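Local coordinates for ATP-dependent Clp protease adapter protein CLPS1, chloroplastic (Arabidopsis thaliana, PDB 7D34) that acts as a small chloroplast adapter of the ClpC chaperones, recognising N-degron substrates and probably selecting them for delivery to the plastid Clp protease, at residues M40-A43 / H44-L48. Sequence-based numbering, arbitrary orientation.
Sequences MQEA and HINGL. With PHE (phenylalanine), chain D.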
ATOM      1  N   MET A  40      -8.970   1.541   0.910  1.00 29.16           N
ATOM      2  CA  MET A  40      -9.529   1.425   2.246  1.00 25.93           C
ATOM      3  C   MET A  40      -9.273   0.042   2.866  1.00 24.57           C
ATOM      4  O   MET A  40      -8.800  -0.057   4.011  1.00 23.28           O
ATOM      5  CB  MET A  40     -11.003   1.753   2.152  1.00 23.80           C
ATOM      6  CG  MET A  40     -11.688   1.605   3.479  1.00 26.56           C
ATOM      7  SD  MET A  40     -12.307  -0.023   3.970  1.00 29.65           S
ATOM      8  CE  MET A  40     -13.474  -0.379   2.688  1.00 20.03           C
ATOM      9  N   GLN A  41      -9.537  -1.030   2.097  1.00 27.77           N
ATOM     10  CA  GLN A  41      -9.287  -2.396   2.560  1.00 28.13           C
ATOM     11  C   GLN A  41      -7.826  -2.568   2.985  1.00 29.68           C
ATOM     12  O   GLN A  41      -7.533  -3.054   4.085  1.00 26.04           O
ATOM     13  CB  GLN A  41      -9.663  -3.382   1.448  1.00 27.75           C
ATOM     14  CG  GLN A  41     -11.142  -3.831   1.491  1.00 29.27           C
ATOM     15  CD  GLN A  41     -11.601  -4.456   0.209  1.00 35.28           C
ATOM     16  OE1 GLN A  41     -10.806  -4.684  -0.688  1.00 40.18           O
ATOM     17  NE2 GLN A  41     -12.902  -4.722   0.102  1.00 37.09           N
ATOM     18  N   GLU A  42      -6.899  -2.083   2.157  1.00 28.96           N
ATOM     19  CA  GLU A  42      -5.476  -2.290   2.403  1.00 32.23           C
ATOM     20  C   GLU A  42      -4.994  -1.525   3.626  1.00 31.93           C
ATOM     21  O   GLU A  42      -4.169  -2.028   4.386  1.00 28.13           O
ATOM     22  CB  GLU A  42      -4.687  -1.844   1.178  1.00 30.97           C
ATOM     23  CG  GLU A  42      -4.698  -2.883   0.075  1.00 35.14           C
ATOM     24  CD  GLU A  42      -4.317  -4.301   0.590  1.00 43.67           C
ATOM     25  OE1 GLU A  42      -3.111  -4.566   0.814  1.00 45.21           O
ATOM     26  OE2 GLU A  42      -5.226  -5.156   0.743  1.00 44.92           O
ATOM     27  N   ALA A  43      -5.456  -0.294   3.819  1.00 28.73           N
ATOM     28  CA  ALA A  43      -5.081   0.454   5.018  1.00 20.89           C
ATOM     29  C   ALA A  43      -5.650  -0.203   6.264  1.00 25.97           C
ATOM     30  O   ALA A  43      -4.996  -0.247   7.308  1.00 27.03           O
ATOM     31  CB  ALA A  43      -5.554   1.904   4.906  1.00 21.43           C
ATOM     32  N   HIS A  44      -6.874  -0.716   6.168  1.00 22.18           N
ATOM     33  CA  HIS A  44      -7.514  -1.371   7.306  1.00 27.65           C
ATOM     34  C   HIS A  44      -6.767  -2.631   7.727  1.00 35.40           C
ATOM     35  O   HIS A  44      -6.596  -2.890   8.923  1.00 31.65           O
ATOM     36  CB  HIS A  44      -8.969  -1.718   6.944  1.00 29.27           C
ATOM     37  CG  HIS A  44      -9.693  -2.480   8.007  1.00 33.17           C
ATOM     38  ND1 HIS A  44     -10.229  -1.878   9.123  1.00 33.48           N
ATOM     39  CD2 HIS A  44      -9.959  -3.799   8.131  1.00 33.47           C
ATOM     40  CE1 HIS A  44     -10.799  -2.789   9.889  1.00 36.59           C
ATOM     41  NE2 HIS A  44     -10.650  -3.965   9.308  1.00 34.94           N
ATOM     42  N   ILE A  45      -6.311  -3.422   6.761  1.00 37.20           N
ATOM     43  CA  ILE A  45      -5.635  -4.682   7.053  1.00 36.52           C
ATOM     44  C   ILE A  45      -4.167  -4.472   7.396  1.00 37.36           C
ATOM     45  O   ILE A  45      -3.635  -5.130   8.293  1.00 38.42           O
ATOM     46  CB  ILE A  45      -5.795  -5.654   5.866  1.00 37.87           C
ATOM     47  CG1 ILE A  45      -7.225  -6.205   5.808  1.00 39.72           C
ATOM     48  CG2 ILE A  45      -4.759  -6.774   5.948  1.00 39.72           C
ATOM     49  CD1 ILE A  45      -7.558  -7.112   6.932  1.00 45.84           C
ATOM     50  N   ASN A  46      -3.488  -3.564   6.701  1.00 40.14           N
ATOM     51  CA  ASN A  46      -2.045  -3.417   6.824  1.00 38.27           C
ATOM     52  C   ASN A  46      -1.625  -2.199   7.636  1.00 37.58           C
ATOM     53  O   ASN A  46      -0.435  -2.047   7.922  1.00 35.60           O
ATOM     54  CB  ASN A  46      -1.422  -3.309   5.424  1.00 39.96           C
ATOM     55  CG  ASN A  46      -1.284  -4.647   4.718  1.00 44.99           C
ATOM     56  OD1 ASN A  46      -0.288  -5.355   4.896  1.00 46.83           O
ATOM     57  ND2 ASN A  46      -2.302  -5.015   3.931  1.00 47.02           N
ATOM     58  N   GLY A  47      -2.563  -1.336   8.028  1.00 35.63           N
ATOM     59  CA  GLY A  47      -2.236  -0.119   8.736  1.00 33.15           C
ATOM     60  C   GLY A  47      -1.985   1.086   7.848  1.00 28.82           C
ATOM     61  O   GLY A  47      -2.059   2.219   8.335  1.00 28.65           O
ATOM     62  N   LEU A  48      -1.687   0.880   6.568  1.00 29.10           N
ATOM     63  CA  LEU A  48      -1.448   1.988   5.646  1.00 29.53           C
ATOM     64  C   LEU A  48      -1.593   1.483   4.221  1.00 28.44           C
ATOM     65  O   LEU A  48      -1.492   0.284   3.957  1.00 26.71           O
ATOM     66  CB  LEU A  48      -0.062   2.618   5.839  1.00 29.56           C
ATOM     67  CG  LEU A  48       1.165   1.877   5.305  1.00 30.73           C
ATOM     68  CD1 LEU A  48       2.344   2.836   5.297  1.00 34.56           C
ATOM     69  CD2 LEU A  48       1.514   0.662   6.131  1.00 29.93           C
TER
HETATM   70  N   PHE D 202     -10.435   1.033  10.393  1.00 44.22           N
HETATM   71  CA  PHE D 202     -11.713   1.750  10.110  1.00 41.16           C
HETATM   72  C   PHE D 202     -12.903   1.012  10.729  1.00 38.68           C
HETATM   73  O   PHE D 202     -12.863  -0.214  10.905  1.00 42.17           O
HETATM   74  CB  PHE D 202     -11.905   1.907   8.594  1.00 35.59           C
HETATM   75  CG  PHE D 202     -10.717   2.525   7.884  1.00 31.36           C
HETATM   76  CD1 PHE D 202     -10.240   3.777   8.253  1.00 34.15           C
HETATM   77  CD2 PHE D 202     -10.084   1.857   6.843  1.00 27.09           C
HETATM   78  CE1 PHE D 202      -9.145   4.350   7.597  1.00 32.55           C
HETATM   79  CE2 PHE D 202      -8.996   2.424   6.184  1.00 23.32           C
HETATM   80  CZ  PHE D 202      -8.529   3.675   6.561  1.00 25.39           C
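Met40 and His44 face the bound phenylalanine from successive turns at the C-terminal end of helix 33-46, joined by a hydrogen bond from His44 N to Met40 O (3.0 Å). In Met40 a chi1 of 178° sets CG anti to the backbone nitrogen and against the ligand's CD2 at 3.7 Å; the bends beyond it turn the sulfur and methyl. Gln41 O accepts the amide of Ile45, and Glu42 O takes a hydrogen bond from Asn46 N at 2.9 Å. The Glu42 and Asn46 side chains run side by side, their carboxylate and amide planes 50° apart and OE1 and ND2 not hydrogen-bonded. Ala43 touches phenylalanine CE2 with CB, 3.7 Å away, while its carbonyl receives a weak bond from Gly47 N, where positive phi ends the helix ahead of strand 48-54. At the ring edge of His44, ND1 accepts a hydrogen bond from the ligand's amino N, which lies in the ring plane (3.2 Å); Asn11 OD1 and Asp12 O also bind that amine. A leucine in place of His44 would probably leave this amine without one of its acceptors. Nonpolar contacts of Met40 and Ala43 with the phenylalanine ring, beside acceptors for the amine, are consistent with recognition of a bulky hydrophobic N-terminal residue with a free amino group.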